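Long-range contact in phosphotriesterase family protein (Listeria monocytogenes serotype 4b str. H7858, PDB 3PNZ), which probably hydrolyses phosphorylated sugar lactones, as a zinc-dependent lactonase of the amidohydrolase fold: residues A[123-136]-A[165-179]. Sequence-based numbering, arbitrary orientation.
Sequences IENTTTDKLTEFVV and LEEKTIRAVARAHHE. With PO4 (phosphate ion), chain M.
Lys168 reaches from helix 165-179 into the turn that joins helix 119-124 to helix 128-140. From CB, CG leaves anti to the backbone N (chi1 -177°) and the chain runs on extended: CG passes Thr128 OG1 at 3.5 Å, CD and CE lie against Leu131 CD1, and NZ arrives where helix 119-124 has ended. There NZ donates to Ile123 O at 2.9 Å, nearly in line with the C=O bond, and to Thr126 O at 2.7 Å, tilted from that carbonyl's plane; a water takes a further N-H. Lysine suits the place because its methylenes pack while its ammonium group serves several acceptors at once.

Farther along, small residues let the axes of segments 128-136 and 165-179 approach to 8.1 Å, crossing at -53°. Ala172 CB meets Leu131 CB, and Ala176 CB sits 3.5 Å from Val135 CG1. Thr128 and Thr132 act as knobs: compact and beta-branched, each turns its CG2 methyl into a hole of helix 165-179 and keeps a hydroxyl for polar partners. Thr132 OG1 lies 2.9 Å from Ala172 O, although its proton may go instead to Thr128 O. Thr128 N, at the start of its helix, also binds a phosphate, probably from the crystallisation liquor.

At the outer margin Arg175 NH1 reaches Asp129 OD1 by a long salt bridge (4.0 Å); its stronger partner is Glu204. Inward, Val135 and Val173 rest on Val153, just after strand 150-152. Helix 128-140 precedes that strand of the TIM barrel and helix 164-180 follows it; the two pack side by side on the barrel's outside.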
loop_
_atom_site.group_PDB
_atom_site.type_symbol
_atom_site.label_atom_id
_atom_site.label_comp_id
_atom_site.label_asym_id
_atom_site.label_seq_id
_atom_site.Cartn_x
_atom_site.Cartn_y
_atom_site.Cartn_z
ATOM N N ILE A 123 2.535 18.333 11.125
ATOM C CA ILE A 123 3.666 17.444 11.328
ATOM C C ILE A 123 4.877 18.179 11.894
ATOM O O ILE A 123 5.590 17.651 12.746
ATOM C CB ILE A 123 4.006 16.686 10.029
ATOM C CG1 ILE A 123 2.837 15.762 9.667
ATOM C CG2 ILE A 123 5.307 15.910 10.188
ATOM C CD1 ILE A 123 2.868 15.199 8.254
ATOM N N GLU A 124 5.084 19.414 11.448
ATOM C CA GLU A 124 6.201 20.211 11.933
ATOM C C GLU A 124 6.042 20.564 13.415
ATOM O O GLU A 124 7.013 20.558 14.173
ATOM C CB GLU A 124 6.350 21.483 11.087
ATOM C CG GLU A 124 7.425 22.434 11.578
ATOM C CD GLU A 124 8.801 21.791 11.634
ATOM O OE1 GLU A 124 9.440 21.666 10.568
ATOM O OE2 GLU A 124 9.247 21.416 12.744
ATOM N N ASN A 125 4.810 20.838 13.829
ATOM C CA ASN A 125 4.560 21.352 15.174
ATOM C C ASN A 125 4.038 20.336 16.186
ATOM O O ASN A 125 3.585 20.703 17.271
ATOM C CB ASN A 125 3.640 22.570 15.098
ATOM C CG ASN A 125 4.285 23.732 14.369
ATOM O OD1 ASN A 125 5.165 24.404 14.909
ATOM N ND2 ASN A 125 3.864 23.965 13.132
ATOM N N THR A 126 4.119 19.057 15.838
ATOM C CA THR A 126 3.659 17.990 16.713
ATOM C C THR A 126 4.838 17.086 17.043
ATOM O O THR A 126 5.652 16.782 16.170
ATOM C CB THR A 126 2.536 17.185 16.035
ATOM O OG1 THR A 126 1.440 18.058 15.743
ATOM C CG2 THR A 126 2.059 16.043 16.918
ATOM N N THR A 127 4.953 16.678 18.304
ATOM C CA THR A 127 6.088 15.861 18.724
ATOM C C THR A 127 5.981 14.481 18.091
ATOM O O THR A 127 4.889 14.024 17.771
ATOM C CB THR A 127 6.135 15.675 20.249
ATOM O OG1 THR A 127 4.974 14.951 20.672
ATOM C CG2 THR A 127 6.183 17.023 20.961
ATOM N N THR A 128 7.118 13.816 17.932
ATOM C CA THR A 128 7.133 12.464 17.391
ATOM C C THR A 128 6.170 11.565 18.175
ATOM O O THR A 128 5.418 10.785 17.590
ATOM C CB THR A 128 8.560 11.868 17.391
ATOM O OG1 THR A 128 9.446 12.745 16.681
ATOM C CG2 THR A 128 8.578 10.508 16.722
ATOM N N ASP A 129 6.168 11.697 19.498
ATOM C CA ASP A 129 5.325 10.834 20.327
ATOM C C ASP A 129 3.837 11.060 20.072
ATOM O O ASP A 129 3.046 10.117 20.087
ATOM C CB ASP A 129 5.663 11.007 21.810
ATOM C CG ASP A 129 7.020 10.422 22.170
ATOM O OD1 ASP A 129 7.629 9.736 21.316
ATOM O OD2 ASP A 129 7.481 10.648 23.310
ATOM N N LYS A 130 3.459 12.308 19.828
ATOM C CA LYS A 130 2.072 12.618 19.516
ATOM C C LYS A 130 1.692 12.133 18.119
ATOM O O LYS A 130 0.555 11.742 17.881
ATOM C CB LYS A 130 1.806 14.118 19.664
ATOM C CG LYS A 130 1.699 14.573 21.116
ATOM C CD LYS A 130 0.502 13.920 21.786
ATOM C CE LYS A 130 0.420 14.265 23.270
ATOM N NZ LYS A 130 -0.689 13.521 23.937
ATOM N N LEU A 131 2.642 12.158 17.189
ATOM C CA LEU A 131 2.387 11.578 15.875
ATOM C C LEU A 131 2.195 10.065 16.004
ATOM O O LEU A 131 1.321 9.481 15.358
ATOM C CB LEU A 131 3.512 11.930 14.886
ATOM C CG LEU A 131 3.570 13.406 14.469
ATOM C CD1 LEU A 131 4.791 13.670 13.571
ATOM C CD2 LEU A 131 2.283 13.837 13.774
ATOM N N THR A 132 3.001 9.436 16.851
ATOM C CA THR A 132 2.834 8.017 17.129
ATOM C C THR A 132 1.422 7.745 17.662
ATOM O O THR A 132 0.746 6.839 17.196
ATOM C CB THR A 132 3.885 7.514 18.122
ATOM O OG1 THR A 132 5.190 7.618 17.528
ATOM C CG2 THR A 132 3.612 6.054 18.512
ATOM N N GLU A 133 0.974 8.553 18.620
ATOM C CA GLU A 133 -0.365 8.380 19.187
ATOM C C GLU A 133 -1.441 8.397 18.107
ATOM O O GLU A 133 -2.377 7.595 18.134
ATOM C CB GLU A 133 -0.669 9.462 20.222
ATOM C CG GLU A 133 0.224 9.443 21.441
ATOM C CD GLU A 133 -0.312 10.327 22.559
ATOM O OE1 GLU A 133 -1.493 10.740 22.476
ATOM O OE2 GLU A 133 0.449 10.603 23.514
ATOM N N PHE A 134 -1.312 9.331 17.169
ATOM C CA PHE A 134 -2.249 9.444 16.059
ATOM C C PHE A 134 -2.322 8.148 15.243
ATOM O O PHE A 134 -3.410 7.647 14.940
ATOM C CB PHE A 134 -1.869 10.620 15.147
ATOM C CG PHE A 134 -2.493 10.543 13.788
ATOM C CD1 PHE A 134 -3.806 10.933 13.594
ATOM C CD2 PHE A 134 -1.775 10.049 12.709
ATOM C CE1 PHE A 134 -4.394 10.838 12.347
ATOM C CE2 PHE A 134 -2.354 9.956 11.458
ATOM C CZ PHE A 134 -3.664 10.349 11.276
ATOM N N VAL A 135 -1.160 7.604 14.896
ATOM C CA VAL A 135 -1.095 6.380 14.108
ATOM C C VAL A 135 -1.641 5.196 14.908
ATOM O O VAL A 135 -2.396 4.381 14.389
ATOM C CB VAL A 135 0.348 6.084 13.632
ATOM C CG1 VAL A 135 0.406 4.771 12.856
ATOM C CG2 VAL A 135 0.878 7.239 12.776
ATOM N N VAL A 136 -1.252 5.105 16.175
ATOM C CA VAL A 136 -1.749 4.034 17.034
ATOM C C VAL A 136 -3.277 4.063 17.120
ATOM O O VAL A 136 -3.938 3.026 17.046
ATOM C CB VAL A 136 -1.148 4.119 18.447
ATOM C CG1 VAL A 136 -1.831 3.113 19.377
ATOM C CG2 VAL A 136 0.349 3.864 18.401
ATOM N N LEU A 165 11.682 15.956 8.187
ATOM C CA LEU A 165 10.292 15.710 8.574
ATOM C C LEU A 165 9.864 14.305 8.174
ATOM O O LEU A 165 9.116 13.647 8.896
ATOM C CB LEU A 165 9.339 16.737 7.967
ATOM C CG LEU A 165 9.228 18.082 8.689
ATOM C CD1 LEU A 165 8.218 18.976 7.982
ATOM C CD2 LEU A 165 8.831 17.879 10.144
ATOM N N GLU A 166 10.336 13.845 7.019
ATOM C CA GLU A 166 10.012 12.487 6.596
ATOM C C GLU A 166 10.577 11.501 7.603
ATOM O O GLU A 166 9.901 10.554 8.002
ATOM C CB GLU A 166 10.553 12.192 5.193
ATOM C CG GLU A 166 9.698 12.790 4.077
ATOM C CD GLU A 166 10.419 12.870 2.734
ATOM O OE1 GLU A 166 11.605 12.498 2.648
ATOM O OE2 GLU A 166 9.786 13.311 1.757
ATOM N N GLU A 167 11.819 11.725 8.011
ATOM C CA GLU A 167 12.472 10.871 8.991
ATOM C C GLU A 167 11.695 10.824 10.304
ATOM O O GLU A 167 11.557 9.764 10.923
ATOM C CB GLU A 167 13.895 11.364 9.259
ATOM C CG GLU A 167 14.615 10.581 10.334
ATOM C CD GLU A 167 16.012 11.100 10.589
ATOM O OE1 GLU A 167 16.591 11.719 9.671
ATOM O OE2 GLU A 167 16.529 10.894 11.703
ATOM N N LYS A 168 11.222 11.989 10.731
ATOM C CA LYS A 168 10.361 12.090 11.907
ATOM C C LYS A 168 9.153 11.158 11.783
ATOM O O LYS A 168 8.824 10.431 12.735
ATOM C CB LYS A 168 9.900 13.537 12.090
ATOM C CG LYS A 168 9.041 13.801 13.329
ATOM C CD LYS A 168 8.520 15.248 13.290
ATOM C CE LYS A 168 8.178 15.783 14.673
ATOM N NZ LYS A 168 7.799 17.222 14.605
ATOM N N THR A 169 8.488 11.170 10.629
ATOM C CA THR A 169 7.341 10.277 10.442
ATOM C C THR A 169 7.743 8.800 10.420
ATOM O O THR A 169 6.983 7.948 10.879
ATOM C CB THR A 169 6.470 10.620 9.208
ATOM O OG1 THR A 169 7.222 10.415 8.005
ATOM C CG2 THR A 169 5.975 12.064 9.270
ATOM N N ILE A 170 8.922 8.487 9.893
ATOM C CA ILE A 170 9.374 7.097 9.922
ATOM C C ILE A 170 9.495 6.622 11.365
ATOM O O ILE A 170 9.036 5.535 11.709
ATOM C CB ILE A 170 10.739 6.884 9.222
ATOM C CG1 ILE A 170 10.671 7.340 7.758
ATOM C CG2 ILE A 170 11.156 5.410 9.327
ATOM C CD1 ILE A 170 11.989 7.129 6.999
ATOM N N ARG A 171 10.115 7.443 12.207
ATOM C CA ARG A 171 10.296 7.072 13.607
ATOM C C ARG A 171 8.946 6.981 14.329
ATOM O O ARG A 171 8.738 6.077 15.129
ATOM C CB ARG A 171 11.267 8.030 14.316
ATOM C CG ARG A 171 12.651 8.036 13.689
ATOM C CD ARG A 171 13.679 8.806 14.520
ATOM N NE ARG A 171 14.905 9.033 13.755
ATOM C CZ ARG A 171 15.891 8.152 13.643
ATOM N NH1 ARG A 171 15.812 6.975 14.250
ATOM N NH2 ARG A 171 16.968 8.447 12.924
ATOM N N ALA A 172 8.025 7.889 14.017
ATOM C CA ALA A 172 6.690 7.865 14.628
ATOM C C ALA A 172 5.970 6.562 14.276
ATOM O O ALA A 172 5.332 5.932 15.123
ATOM C CB ALA A 172 5.870 9.063 14.166
ATOM N N VAL A 173 6.086 6.157 13.018
ATOM C CA VAL A 173 5.441 4.935 12.543
ATOM C C VAL A 173 6.101 3.676 13.109
ATOM O O VAL A 173 5.409 2.728 13.491
ATOM C CB VAL A 173 5.416 4.897 11.004
ATOM C CG1 VAL A 173 5.016 3.522 10.502
ATOM C CG2 VAL A 173 4.461 5.965 10.491
ATOM N N ALA A 174 7.433 3.674 13.183
ATOM C CA ALA A 174 8.150 2.563 13.799
ATOM C C ALA A 174 7.667 2.368 15.238
ATOM O O ALA A 174 7.399 1.253 15.684
ATOM C CB ALA A 174 9.653 2.806 13.760
ATOM N N ARG A 175 7.538 3.473 15.954
ATOM C CA ARG A 175 7.111 3.407 17.345
ATOM C C ARG A 175 5.644 2.996 17.463
ATOM O O ARG A 175 5.261 2.321 18.423
ATOM C CB ARG A 175 7.433 4.724 18.045
ATOM C CG ARG A 175 8.945 4.949 18.096
ATOM C CD ARG A 175 9.324 6.369 18.463
ATOM N NE ARG A 175 10.725 6.623 18.141
ATOM C CZ ARG A 175 11.359 7.762 18.411
ATOM N NH1 ARG A 175 10.716 8.753 19.018
ATOM N NH2 ARG A 175 12.637 7.903 18.077
ATOM N N ALA A 176 4.833 3.362 16.475
ATOM C CA ALA A 176 3.449 2.889 16.431
ATOM C C ALA A 176 3.426 1.383 16.199
ATOM O O ALA A 176 2.575 0.677 16.744
ATOM C CB ALA A 176 2.644 3.623 15.358
ATOM N N HIS A 177 4.358 0.876 15.394
ATOM C CA HIS A 177 4.458 -0.570 15.253
ATOM C C HIS A 177 4.779 -1.232 16.593
ATOM O O HIS A 177 4.204 -2.265 16.941
ATOM C CB HIS A 177 5.522 -1.011 14.256
ATOM C CG HIS A 177 5.899 -2.447 14.437
ATOM N ND1 HIS A 177 5.154 -3.479 13.908
ATOM C CD2 HIS A 177 6.883 -3.025 15.165
ATOM C CE1 HIS A 177 5.684 -4.632 14.277
ATOM N NE2 HIS A 177 6.731 -4.384 15.043
ATOM N N HIS A 178 5.725 -0.669 17.333
ATOM C CA HIS A 178 6.098 -1.291 18.604
ATOM C C HIS A 178 4.892 -1.406 19.539
ATOM O O HIS A 178 4.763 -2.388 20.276
ATOM C CB HIS A 178 7.248 -0.551 19.275
ATOM C CG HIS A 178 8.577 -0.824 18.645
ATOM N ND1 HIS A 178 9.089 -2.098 18.525
ATOM C CD2 HIS A 178 9.500 0.005 18.104
ATOM C CE1 HIS A 178 10.269 -2.043 17.937
ATOM N NE2 HIS A 178 10.544 -0.778 17.676
ATOM N N GLU A 179 4.008 -0.414 19.491
ATOM C CA GLU A 179 2.816 -0.403 20.349
ATOM C C GLU A 179 1.693 -1.344 19.886
ATOM O O GLU A 179 1.025 -1.962 20.721
ATOM C CB GLU A 179 2.280 1.023 20.522
ATOM C CG GLU A 179 3.245 1.969 21.249
ATOM C CD GLU A 179 2.604 3.287 21.674
ATOM O OE1 GLU A 179 1.402 3.496 21.397
ATOM O OE2 GLU A 179 3.304 4.120 22.290
HETATM P P PO4 M . 10.714 15.308 18.868
HETATM O O1 PO4 M . 10.847 14.115 19.790
HETATM O O2 PO4 M . 11.587 15.107 17.648
HETATM O O3 PO4 M . 11.152 16.565 19.582
HETATM O O4 PO4 M . 9.274 15.451 18.449
HETATM O O HOH W 1 10.316 18.487 13.995
#